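Side-chain contacts in predicted ATPase involved in replication control, Cdc46/Mcm family (Methanopyrus kandleri AV19, PDB 3F8T), which belongs to the MCM helicase family and may act in DNA replication, possibly binding ATP and single-stranded DNA: residues A[222-227]-A[373-378]; A[230-235]-A[339-344]; A[242-247]-A[253-258]; A[456-461]-A[481-486]; A[461-464]-A[470-473]. The protein carries 2 engineered substitutions. One frame throughout, in Å; residues are numbered along the deposited sequence.

Contact 1: residues A[222-227]-A[373-378]; sequences GKMLAL and LIAFLG
M224 reaches from helix 219-229 to the strand 373-376, and its thioether chain makes every close contact between the two segments. The packing is apolar throughout. L373 is the main partner: CG of M224 rests 3.8 Å from CD1 of L373, while the sulfur lies 4.0 Å from L373 CB, and the two side chains run across each other at a slant. Further out, SD also meets CB of A375, at 3.8 Å, and CE of M224 comes within 4.1 Å of L373 CD2. One torsion sets the direction and the rest give the reach: CG sits beside the backbone N, anti to the carbonyl carbon (chi1 -67°), and beyond it the chain runs fully extended. That length suits the spacing, since the short helix and strand axes come no closer than 9.6 Å, with their N-to-C directions at 144°.

The strand is an outer one of the five-stranded parallel sheet of the P-loop domain, whose 2-3-4-1-5 strand order is that of the AAA+ ATPases, and the helix packs on one face of it. An alanine in place of M224 would be too short to span this distance, and would probably leave L373 CD1 and A375 CB without this partner and open a gap between helix and sheet.

Polar pairing in the surroundings belongs to the backbone. L373 and A375 hydrogen-bond to L243, and A375 also to A245, which fixes the strand against its neighbour 242-245. W485 of helix 473-489 also touches M224.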
# COMPACT_ATOMS: atom_id res chain seq x y z
N GLY A 222 5.29 -21.81 -3.41
CA GLY A 222 6.22 -20.71 -3.08
C GLY A 222 6.43 -19.76 -4.26
O GLY A 222 6.47 -18.54 -4.07
N LYS A 223 6.58 -20.31 -5.46
CA LYS A 223 6.81 -19.48 -6.65
C LYS A 223 5.60 -18.61 -6.95
O LYS A 223 5.73 -17.44 -7.25
CB LYS A 223 7.16 -20.35 -7.86
CG LYS A 223 8.56 -21.01 -7.78
CD LYS A 223 8.78 -21.85 -9.01
CE LYS A 223 10.20 -22.42 -9.00
NZ LYS A 223 10.34 -23.41 -10.12
N MET A 224 4.40 -19.19 -6.85
CA MET A 224 3.15 -18.43 -7.04
C MET A 224 3.04 -17.24 -6.07
O MET A 224 2.72 -16.13 -6.48
CB MET A 224 1.95 -19.34 -6.81
CG MET A 224 1.78 -20.42 -7.84
SD MET A 224 0.28 -21.36 -7.41
CE MET A 224 0.28 -22.45 -8.82
N LEU A 225 3.27 -17.49 -4.79
CA LEU A 225 3.22 -16.45 -3.77
C LEU A 225 4.34 -15.42 -3.91
O LEU A 225 4.13 -14.24 -3.66
CB LEU A 225 3.23 -17.06 -2.37
CG LEU A 225 2.13 -18.09 -2.08
CD1 LEU A 225 2.09 -18.39 -0.59
CD2 LEU A 225 0.79 -17.60 -2.50
N ALA A 226 5.54 -15.88 -4.28
CA ALA A 226 6.64 -14.95 -4.59
C ALA A 226 6.24 -13.97 -5.70
O ALA A 226 6.36 -12.75 -5.55
CB ALA A 226 7.89 -15.71 -4.99
N LEU A 227 5.74 -14.49 -6.81
CA LEU A 227 5.36 -13.63 -7.93
C LEU A 227 4.15 -12.75 -7.56
O LEU A 227 4.04 -11.61 -7.98
CB LEU A 227 5.13 -14.46 -9.20
CG LEU A 227 6.40 -15.14 -9.75
CD1 LEU A 227 6.03 -16.17 -10.79
CD2 LEU A 227 7.39 -14.12 -10.35
N LEU A 373 -4.71 -18.08 -9.77
CA LEU A 373 -4.11 -19.37 -9.47
C LEU A 373 -4.74 -19.97 -8.24
O LEU A 373 -5.02 -19.26 -7.28
CB LEU A 373 -2.60 -19.24 -9.21
CG LEU A 373 -1.71 -18.67 -10.31
CD1 LEU A 373 -0.45 -18.06 -9.74
CD2 LEU A 373 -1.40 -19.73 -11.35
N ILE A 374 -4.93 -21.28 -8.26
CA ILE A 374 -5.27 -22.00 -7.05
C ILE A 374 -4.12 -22.93 -6.73
O ILE A 374 -3.70 -23.71 -7.59
CB ILE A 374 -6.60 -22.80 -7.14
CG1 ILE A 374 -7.72 -21.90 -7.68
CG2 ILE A 374 -6.91 -23.43 -5.76
CD1 ILE A 374 -9.10 -22.58 -7.83
N ALA A 375 -3.59 -22.81 -5.53
CA ALA A 375 -2.47 -23.63 -5.08
C ALA A 375 -2.99 -24.74 -4.16
O ALA A 375 -3.33 -24.50 -2.99
CB ALA A 375 -1.45 -22.76 -4.37
N PHE A 376 -3.08 -25.94 -4.72
CA PHE A 376 -3.56 -27.12 -4.00
C PHE A 376 -2.39 -27.71 -3.25
O PHE A 376 -1.50 -28.31 -3.85
CB PHE A 376 -4.16 -28.16 -4.96
CG PHE A 376 -5.33 -27.65 -5.75
CD1 PHE A 376 -5.15 -27.14 -7.04
CD2 PHE A 376 -6.61 -27.67 -5.21
CE1 PHE A 376 -6.23 -26.65 -7.76
CE2 PHE A 376 -7.68 -27.19 -5.92
CZ PHE A 376 -7.50 -26.68 -7.20
N LEU A 377 -2.36 -27.50 -1.94
CA LEU A 377 -1.26 -27.99 -1.11
C LEU A 377 -1.35 -29.51 -0.99
O LEU A 377 -2.45 -30.07 -1.02
CB LEU A 377 -1.28 -27.33 0.27
CG LEU A 377 -1.45 -25.81 0.39
CD1 LEU A 377 -1.16 -25.37 1.81
CD2 LEU A 377 -0.56 -25.06 -0.59
N GLY A 378 -0.21 -30.18 -0.86
CA GLY A 378 -0.18 -31.65 -0.83
C GLY A 378 -0.34 -32.25 -2.23
O GLY A 378 -0.19 -33.46 -2.42

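Contact 2: residues A[230-235]-A[339-344]; sequences FSCVGK and RCAVLA
R339 brings its aliphatic stem alongside the carbonyl oxygen of G234, with CD 3.6 Å from G234 O and CG slightly further off at 4.1 Å. CG stands beside the backbone N (chi1 -65°), and the chain then folds at chi3 (-63°). The bend places NE for a salt bridge with D300 OD1. G234 O therefore meets the methylenes of this arginine; its hydrogen bond comes from R239 NH1.

Deeper in, A341 at the start of strand 341-346 turns its methyl group to the loop. C232 carries SG beside its own backbone N, anti to the carbonyl carbon (chi1 -75°), and this rotation brings the sulfur to 4.1 Å from CB of A341, a loose apolar contact. OG of S231 lies 4.3 Å from that CB, so the successive side chains of S231 and C232 both come near this methyl. An inverse gamma turn is built round C232, in which V233 N makes a weak bond to S231 O. The hydroxyl of S231 donates to Q228 O and accepts from L240 N. I303 of the adjoining strand touches both C232 and A341.

No hydrogen bond crosses between 230-235 and 339-344. The polar groups of S231, G234 and R339 find their mates among other residues, and the contact between these two segments is van der Waals only, at distances that imply light packing.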
# COMPACT_ATOMS: atom_id res chain seq x y z
N PHE A 230 5.43 -9.62 -6.04
CA PHE A 230 5.97 -8.76 -7.09
C PHE A 230 4.92 -8.22 -8.07
O PHE A 230 5.26 -7.54 -9.05
CB PHE A 230 7.11 -9.49 -7.80
CG PHE A 230 8.41 -9.46 -7.02
CD1 PHE A 230 8.68 -10.42 -6.05
CD2 PHE A 230 9.33 -8.43 -7.24
CE1 PHE A 230 9.86 -10.36 -5.31
CE2 PHE A 230 10.52 -8.38 -6.51
CZ PHE A 230 10.79 -9.35 -5.55
N SER A 231 3.65 -8.50 -7.79
CA SER A 231 2.56 -7.93 -8.59
C SER A 231 1.86 -6.78 -7.86
O SER A 231 0.88 -6.23 -8.36
CB SER A 231 1.54 -9.01 -8.94
OG SER A 231 0.68 -9.25 -7.85
N CYS A 232 2.34 -6.45 -6.66
CA CYS A 232 1.72 -5.42 -5.84
C CYS A 232 1.95 -4.00 -6.38
O CYS A 232 2.82 -3.28 -5.89
CB CYS A 232 2.23 -5.52 -4.40
SG CYS A 232 1.50 -6.89 -3.49
N VAL A 233 1.20 -3.61 -7.39
CA VAL A 233 1.36 -2.27 -7.98
C VAL A 233 -0.00 -1.62 -8.18
O VAL A 233 -1.02 -2.31 -8.17
CB VAL A 233 2.17 -2.29 -9.32
CG1 VAL A 233 3.54 -3.00 -9.17
CG2 VAL A 233 1.40 -2.94 -10.41
N GLY A 234 -0.02 -0.30 -8.36
CA GLY A 234 -1.27 0.47 -8.51
C GLY A 234 -2.06 0.14 -9.77
O GLY A 234 -3.30 0.05 -9.73
N LYS A 235 -1.35 -0.05 -10.88
CA LYS A 235 -1.96 -0.38 -12.17
C LYS A 235 -2.87 -1.61 -12.05
O LYS A 235 -2.42 -2.73 -11.78
CB LYS A 235 -0.87 -0.58 -13.24
CG LYS A 235 -1.37 -0.73 -14.68
CD LYS A 235 -0.19 -0.79 -15.67
CE LYS A 235 -0.58 -1.41 -17.02
NZ LYS A 235 0.62 -1.91 -17.78
N ARG A 339 -6.49 -1.43 -3.92
CA ARG A 339 -5.68 -2.04 -4.98
C ARG A 339 -4.80 -3.08 -4.33
O ARG A 339 -3.58 -2.92 -4.26
CB ARG A 339 -4.85 -0.97 -5.72
CG ARG A 339 -5.75 0.01 -6.48
CD ARG A 339 -5.03 1.35 -6.82
NE ARG A 339 -4.63 2.09 -5.62
CZ ARG A 339 -4.04 3.29 -5.64
NH1 ARG A 339 -3.80 3.91 -6.80
NH2 ARG A 339 -3.70 3.88 -4.50
N CYS A 340 -5.45 -4.14 -3.84
CA CYS A 340 -4.76 -5.19 -3.09
C CYS A 340 -4.63 -6.47 -3.91
O CYS A 340 -5.44 -6.74 -4.79
CB CYS A 340 -5.50 -5.46 -1.77
SG CYS A 340 -7.26 -5.78 -1.92
N ALA A 341 -3.59 -7.24 -3.64
CA ALA A 341 -3.44 -8.57 -4.24
C ALA A 341 -4.05 -9.52 -3.20
O ALA A 341 -3.62 -9.53 -2.05
CB ALA A 341 -1.95 -8.87 -4.48
N VAL A 342 -5.07 -10.27 -3.60
CA VAL A 342 -5.80 -11.11 -2.66
C VAL A 342 -5.12 -12.48 -2.53
O VAL A 342 -5.03 -13.24 -3.50
CB VAL A 342 -7.27 -11.27 -3.05
CG1 VAL A 342 -7.97 -12.30 -2.15
CG2 VAL A 342 -7.99 -9.89 -2.99
N LEU A 343 -4.65 -12.75 -1.32
CA LEU A 343 -4.10 -14.06 -0.94
C LEU A 343 -5.09 -14.72 0.00
O LEU A 343 -5.13 -14.42 1.18
CB LEU A 343 -2.74 -13.92 -0.27
CG LEU A 343 -2.17 -15.26 0.28
CD1 LEU A 343 -2.05 -16.33 -0.80
CD2 LEU A 343 -0.85 -15.01 0.90
N ALA A 344 -5.90 -15.61 -0.55
CA ALA A 344 -6.96 -16.24 0.20
C ALA A 344 -6.56 -17.68 0.55
O ALA A 344 -5.67 -18.24 -0.07
CB ALA A 344 -8.21 -16.24 -0.59

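Contact 3: residues A[242-247]-A[253-258]; sequences VLLAGY and EILHHV
L244 has the largest share of this contact, resting one methyl, CD1, against two residues of the helix that follows its strand. That carbon lies 3.7 Å from CD1 of L255 and 3.8 Å from CG2 of I254. CG of L244 is beside the backbone N (chi1 -65°), which sends the branched end out from the sheet to the helix.

I254 turns its beta-branch to the strand: CG2 touches CD1 of L244, and CB of I254 follows at 4.1 Å from the same atom. L255 brings only its CD1 in, the two leucine side chains running antiparallel alongside each other. Both have further apolar neighbours, L225 of helix 219-229 for I254 and L343 of strand 341-346 for L255, while A375 packs on L244 from the adjacent strand.

The backbones stay well apart, L244 and L255 being nearest with 9.2 Å between their CA atoms, so side chains alone fill the interface. Strand 242-245, the short loop ending at Y247, the N-cap position, and helix 248-261 together form the beta-loop-alpha unit that in P-loop NTPases carries the nucleotide-binding loop, although the loop here lacks the Walker A lysine and nucleotide binding cannot be read from it.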
# COMPACT_ATOMS: atom_id res chain seq x y z
N VAL A 242 -4.44 -15.14 -5.56
CA VAL A 242 -4.04 -16.54 -5.37
C VAL A 242 -4.89 -17.15 -4.26
O VAL A 242 -5.06 -16.54 -3.20
CB VAL A 242 -2.51 -16.69 -5.04
CG1 VAL A 242 -2.13 -18.14 -4.80
CG2 VAL A 242 -1.63 -16.13 -6.19
N LEU A 243 -5.44 -18.33 -4.52
CA LEU A 243 -6.18 -19.08 -3.51
C LEU A 243 -5.36 -20.30 -3.10
O LEU A 243 -5.04 -21.14 -3.94
CB LEU A 243 -7.52 -19.56 -4.08
CG LEU A 243 -8.39 -20.48 -3.20
CD1 LEU A 243 -8.69 -19.83 -1.85
CD2 LEU A 243 -9.69 -20.84 -3.94
N LEU A 244 -5.02 -20.38 -1.82
CA LEU A 244 -4.40 -21.56 -1.23
C LEU A 244 -5.47 -22.53 -0.78
O LEU A 244 -6.37 -22.16 -0.01
CB LEU A 244 -3.59 -21.18 -0.00
CG LEU A 244 -2.36 -20.30 -0.06
CD1 LEU A 244 -1.62 -20.47 1.26
CD2 LEU A 244 -1.46 -20.68 -1.22
N ALA A 245 -5.40 -23.77 -1.26
CA ALA A 245 -6.35 -24.79 -0.83
C ALA A 245 -5.61 -25.89 -0.07
O ALA A 245 -4.93 -26.72 -0.68
CB ALA A 245 -7.11 -25.34 -2.01
N GLY A 246 -5.73 -25.87 1.25
CA GLY A 246 -5.10 -26.89 2.11
C GLY A 246 -5.67 -26.89 3.51
O GLY A 246 -6.67 -26.22 3.78
N TYR A 247 -5.02 -27.64 4.40
CA TYR A 247 -5.41 -27.70 5.81
C TYR A 247 -5.24 -26.34 6.48
O TYR A 247 -4.30 -25.62 6.14
CB TYR A 247 -4.57 -28.75 6.55
CG TYR A 247 -5.02 -30.18 6.31
CD1 TYR A 247 -4.80 -30.80 5.09
CD2 TYR A 247 -5.64 -30.91 7.33
CE1 TYR A 247 -5.20 -32.12 4.86
CE2 TYR A 247 -6.05 -32.23 7.11
CZ TYR A 247 -5.83 -32.82 5.87
OH TYR A 247 -6.22 -34.12 5.64
N GLU A 253 -0.45 -20.27 8.68
CA GLU A 253 0.96 -19.96 8.90
C GLU A 253 1.55 -19.26 7.67
O GLU A 253 2.28 -18.31 7.82
CB GLU A 253 1.75 -21.24 9.21
CG GLU A 253 3.21 -21.00 9.61
CD GLU A 253 4.13 -20.72 8.43
OE1 GLU A 253 3.81 -21.15 7.30
OE2 GLU A 253 5.18 -20.07 8.64
N ILE A 254 1.22 -19.76 6.48
CA ILE A 254 1.71 -19.15 5.23
C ILE A 254 1.22 -17.68 5.10
O ILE A 254 2.03 -16.76 4.94
CB ILE A 254 1.37 -20.01 4.01
CG1 ILE A 254 2.19 -21.32 4.07
CG2 ILE A 254 1.73 -19.28 2.69
CD1 ILE A 254 1.70 -22.42 3.16
N LEU A 255 -0.09 -17.46 5.22
CA LEU A 255 -0.66 -16.10 5.11
C LEU A 255 -0.02 -15.15 6.12
O LEU A 255 0.38 -14.03 5.76
CB LEU A 255 -2.19 -16.14 5.31
CG LEU A 255 -3.08 -16.36 4.08
CD1 LEU A 255 -2.73 -17.62 3.32
CD2 LEU A 255 -4.57 -16.37 4.48
N HIS A 256 0.09 -15.58 7.37
CA HIS A 256 0.71 -14.76 8.42
C HIS A 256 2.18 -14.49 8.12
O HIS A 256 2.67 -13.37 8.32
CB HIS A 256 0.59 -15.43 9.79
CG HIS A 256 -0.76 -15.26 10.43
ND1 HIS A 256 -1.29 -14.03 10.75
CD2 HIS A 256 -1.66 -16.18 10.85
CE1 HIS A 256 -2.47 -14.19 11.31
NE2 HIS A 256 -2.72 -15.48 11.39
N HIS A 257 2.88 -15.53 7.66
CA HIS A 257 4.29 -15.41 7.29
C HIS A 257 4.52 -14.35 6.20
O HIS A 257 5.35 -13.42 6.37
CB HIS A 257 4.84 -16.78 6.84
CG HIS A 257 6.27 -16.74 6.43
ND1 HIS A 257 7.23 -16.04 7.14
CD2 HIS A 257 6.91 -17.29 5.37
CE1 HIS A 257 8.40 -16.17 6.53
NE2 HIS A 257 8.23 -16.93 5.46
N VAL A 258 3.76 -14.45 5.12
CA VAL A 258 3.87 -13.50 4.01
C VAL A 258 3.62 -12.06 4.50
O VAL A 258 4.42 -11.16 4.25
CB VAL A 258 2.91 -13.85 2.83
CG1 VAL A 258 2.83 -12.67 1.86
CG2 VAL A 258 3.37 -15.12 2.10

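Contact 4: residues A[456-461]-A[481-486]; sequences ERLAKA and ELVDWY
L458 of helix 449-465 meets helix 473-489 with both of its methyl branches. CD1 packs tightly on CG2 of V483, 3.6 Å away, while CD2 faces CD1 of L482 more loosely at 4.3 Å. The branch of L458 is held beside its backbone N, anti to the carbonyl carbon (chi1 -73°), and V483 presents its CG2 from the same kind of position, which lets CD1 and CG2 face each other. The two side chains meet at a slant.

Around this pair lies a second apolar layer. L373 of the P-loop domain touches both L458 and V483, L227 packs on L482, and L240 on L458, so the two lid helices close on each other and on the sheet domain at once.

Charged residues beside the contact pair with other parts of the chain. R457, one residue before L458, forms a salt bridge to D372 and hydrogen-bonds S237 O. D484, next to V483, bridges to R430 and accepts from W426 NE1. K460 NZ has E238 as a partner and also stands 3.5 Å from OE2 of E456, one helical turn back.

Apolar side chains face each other and ion pairs flank them: the helix-helix joint rests on methyl packing, whereas the neighbouring charges are likely to fix how each helix is rotated.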
# COMPACT_ATOMS: atom_id res chain seq x y z
N GLU A 456 0.34 -13.39 -18.41
CA GLU A 456 0.95 -12.07 -18.63
C GLU A 456 1.29 -11.37 -17.32
O GLU A 456 2.38 -10.82 -17.18
CB GLU A 456 0.07 -11.18 -19.54
CG GLU A 456 0.58 -9.74 -19.64
CD GLU A 456 0.45 -9.11 -21.03
OE1 GLU A 456 -0.03 -9.75 -21.98
OE2 GLU A 456 0.82 -7.93 -21.14
N ARG A 457 0.37 -11.39 -16.35
CA ARG A 457 0.61 -10.82 -15.02
C ARG A 457 1.78 -11.47 -14.31
O ARG A 457 2.61 -10.77 -13.71
CB ARG A 457 -0.63 -10.95 -14.14
CG ARG A 457 -1.74 -10.01 -14.52
CD ARG A 457 -2.96 -10.23 -13.60
NE ARG A 457 -4.15 -9.67 -14.23
CZ ARG A 457 -5.24 -10.35 -14.57
NH1 ARG A 457 -5.36 -11.65 -14.31
NH2 ARG A 457 -6.25 -9.72 -15.15
N LEU A 458 1.82 -12.80 -14.35
CA LEU A 458 2.91 -13.53 -13.71
C LEU A 458 4.26 -13.24 -14.36
O LEU A 458 5.29 -13.18 -13.68
CB LEU A 458 2.65 -15.04 -13.71
CG LEU A 458 1.57 -15.55 -12.75
CD1 LEU A 458 0.99 -16.88 -13.29
CD2 LEU A 458 2.20 -15.76 -11.37
N ALA A 459 4.25 -13.11 -15.69
CA ALA A 459 5.49 -12.78 -16.42
C ALA A 459 6.01 -11.37 -16.11
O ALA A 459 7.22 -11.17 -15.97
CB ALA A 459 5.31 -12.97 -17.92
N LYS A 460 5.10 -10.40 -16.02
CA LYS A 460 5.45 -9.05 -15.59
C LYS A 460 6.03 -9.07 -14.16
O LYS A 460 7.04 -8.42 -13.88
CB LYS A 460 4.22 -8.13 -15.66
CG LYS A 460 3.74 -7.80 -17.11
CD LYS A 460 2.50 -6.89 -17.08
CE LYS A 460 2.13 -6.33 -18.46
NZ LYS A 460 0.75 -5.72 -18.41
N ALA A 461 5.39 -9.83 -13.26
CA ALA A 461 5.91 -9.97 -11.90
C ALA A 461 7.32 -10.53 -11.87
O ALA A 461 8.19 -10.02 -11.13
CB ALA A 461 4.96 -10.82 -11.05
N GLU A 481 4.33 -22.13 -16.93
CA GLU A 481 4.51 -23.37 -16.15
C GLU A 481 3.65 -23.35 -14.88
O GLU A 481 3.07 -24.36 -14.51
CB GLU A 481 5.99 -23.56 -15.78
CG GLU A 481 6.34 -24.95 -15.24
CD GLU A 481 6.20 -25.10 -13.73
OE1 GLU A 481 6.50 -24.13 -12.98
OE2 GLU A 481 5.80 -26.20 -13.28
N LEU A 482 3.54 -22.19 -14.23
CA LEU A 482 2.70 -22.09 -13.03
C LEU A 482 1.22 -22.17 -13.33
O LEU A 482 0.48 -22.81 -12.58
CB LEU A 482 2.99 -20.79 -12.27
CG LEU A 482 4.40 -20.69 -11.67
CD1 LEU A 482 4.62 -19.28 -11.13
CD2 LEU A 482 4.69 -21.74 -10.60
N VAL A 483 0.77 -21.53 -14.41
CA VAL A 483 -0.64 -21.60 -14.79
C VAL A 483 -0.98 -23.04 -15.18
O VAL A 483 -1.97 -23.60 -14.71
CB VAL A 483 -1.03 -20.57 -15.90
CG1 VAL A 483 -2.48 -20.80 -16.39
CG2 VAL A 483 -0.90 -19.14 -15.38
N ASP A 484 -0.12 -23.65 -16.00
CA ASP A 484 -0.28 -25.07 -16.38
C ASP A 484 -0.34 -26.02 -15.18
O ASP A 484 -1.17 -26.94 -15.13
CB ASP A 484 0.84 -25.50 -17.32
CG ASP A 484 0.64 -24.99 -18.73
OD1 ASP A 484 -0.50 -24.67 -19.11
OD2 ASP A 484 1.64 -24.89 -19.45
N TRP A 485 0.54 -25.78 -14.20
CA TRP A 485 0.57 -26.59 -12.98
C TRP A 485 -0.76 -26.50 -12.24
O TRP A 485 -1.33 -27.52 -11.87
CB TRP A 485 1.74 -26.17 -12.08
CG TRP A 485 1.89 -26.98 -10.82
CD1 TRP A 485 2.63 -28.13 -10.66
CD2 TRP A 485 1.31 -26.69 -9.55
NE1 TRP A 485 2.53 -28.57 -9.35
CE2 TRP A 485 1.73 -27.70 -8.65
CE3 TRP A 485 0.48 -25.67 -9.08
CZ2 TRP A 485 1.34 -27.72 -7.32
CZ3 TRP A 485 0.09 -25.69 -7.74
CH2 TRP A 485 0.53 -26.71 -6.88
N TYR A 486 -1.26 -25.27 -12.06
CA TYR A 486 -2.60 -25.01 -11.50
C TYR A 486 -3.71 -25.73 -12.27
O TYR A 486 -4.55 -26.42 -11.67
CB TYR A 486 -2.87 -23.49 -11.50
CG TYR A 486 -4.34 -23.11 -11.50
CD1 TYR A 486 -5.24 -23.71 -10.63
CD2 TYR A 486 -4.83 -22.13 -12.36
CE1 TYR A 486 -6.58 -23.38 -10.62
CE2 TYR A 486 -6.20 -21.78 -12.37
CZ TYR A 486 -7.07 -22.41 -11.48
OH TYR A 486 -8.42 -22.11 -11.40

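Contact 5: residues A[461-464]-A[470-473]; sequences AHAR and DVEP
With chi1 at -173°, V471 puts CG2 beside its own backbone N and anti to the carbonyl carbon, where it faces CB of A463 at 4.1 Å. A463 has no torsion to choose; its methyl simply points from helix 449-465 to the strand. The two segments are the ends of a tight helix-to-strand connection in the AAA-lid region, where strand 470-471 pairs in parallel with 414-415 before the chain enters helix 473-489.

The backbones come very close, with CA of A463 and CA of V471 only 5.4 Å apart, a spacing that suits a side chain as small as that of alanine. D470 contributes through its main chain, its CB pointing away from the helix.

V471 is held by backbone hydrogen bonds with E414 and T416, and it packs on P413. E472 takes the N-cap position of the next helix, and its backbone N is bonded by D475 OD2; D475 also touches A463, so the start of that helix is tied to the same spot. The next residue along the first helix, R464, bridges E238 and bonds F230 O.

The shortest approach across the two segments is from CB of A463 to the carbonyl O of D470, at 3.8 Å.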
# COMPACT_ATOMS: atom_id res chain seq x y z
N ALA A 461 5.39 -9.83 -13.26
CA ALA A 461 5.91 -9.97 -11.90
C ALA A 461 7.32 -10.53 -11.87
O ALA A 461 8.19 -10.02 -11.13
CB ALA A 461 4.96 -10.82 -11.05
N HIS A 462 7.59 -11.54 -12.70
CA HIS A 462 8.93 -12.10 -12.74
C HIS A 462 9.94 -11.08 -13.32
O HIS A 462 11.09 -11.02 -12.87
CB HIS A 462 8.99 -13.43 -13.49
CG HIS A 462 10.34 -14.07 -13.42
ND1 HIS A 462 10.85 -14.60 -12.26
CD2 HIS A 462 11.30 -14.22 -14.36
CE1 HIS A 462 12.06 -15.07 -12.48
NE2 HIS A 462 12.37 -14.85 -13.75
N ALA A 463 9.51 -10.28 -14.30
CA ALA A 463 10.40 -9.24 -14.83
C ALA A 463 10.73 -8.21 -13.74
O ALA A 463 11.88 -7.77 -13.61
CB ALA A 463 9.79 -8.58 -16.08
N ARG A 464 9.74 -7.83 -12.92
CA ARG A 464 10.02 -6.95 -11.77
C ARG A 464 11.06 -7.58 -10.82
O ARG A 464 11.94 -6.89 -10.29
CB ARG A 464 8.73 -6.60 -11.00
CG ARG A 464 7.77 -5.76 -11.83
CD ARG A 464 6.63 -5.12 -11.04
NE ARG A 464 5.53 -6.06 -11.02
CZ ARG A 464 4.49 -6.03 -11.83
NH1 ARG A 464 4.30 -5.06 -12.71
NH2 ARG A 464 3.60 -6.98 -11.70
N ASP A 470 11.54 -4.97 -19.16
CA ASP A 470 11.26 -5.78 -20.33
C ASP A 470 10.84 -7.20 -19.93
O ASP A 470 11.61 -7.94 -19.32
CB ASP A 470 12.48 -5.81 -21.25
CG ASP A 470 12.86 -4.43 -21.75
OD1 ASP A 470 11.96 -3.61 -22.01
OD2 ASP A 470 14.07 -4.16 -21.86
N VAL A 471 9.60 -7.56 -20.25
CA VAL A 471 9.16 -8.95 -20.08
C VAL A 471 9.71 -9.77 -21.25
O VAL A 471 9.44 -9.46 -22.41
CB VAL A 471 7.63 -9.06 -20.03
CG1 VAL A 471 7.22 -10.48 -19.68
CG2 VAL A 471 7.06 -8.05 -19.03
N GLU A 472 10.47 -10.82 -20.93
CA GLU A 472 11.17 -11.64 -21.94
C GLU A 472 10.54 -13.02 -22.05
O GLU A 472 9.77 -13.42 -21.16
CB GLU A 472 12.65 -11.77 -21.55
CG GLU A 472 13.34 -10.45 -21.23
CD GLU A 472 14.01 -9.82 -22.43
OE1 GLU A 472 13.71 -10.24 -23.57
OE2 GLU A 472 14.84 -8.89 -22.23
N PRO A 473 10.85 -13.78 -23.13
CA PRO A 473 10.30 -15.15 -23.25
C PRO A 473 10.52 -16.04 -22.02
O PRO A 473 9.64 -16.85 -21.65
CB PRO A 473 11.04 -15.71 -24.48
CG PRO A 473 11.26 -14.51 -25.34
CD PRO A 473 11.65 -13.43 -24.32

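Overall arrangement
From the N terminus, helix 219-229 opens contact 1, which closes only at strand 373-376 and so encloses contacts 2 and 3. Contact 2 starts in the loop after that helix and closes at strand 341-346; contact 3, a short local closure from strand 242-245 to the next helix, falls inside it. All three reach the one parallel sheet, where 242-245 lies between 341-346 and 373-376. Contacts 4 and 5 come later in the chain and share A461: both start on helix 449-465, contact 5 closing first at 470-473 and contact 4 at 481-486. Both touch the helix of contact 1 and the loop of contact 2, joining lid to sheet domain.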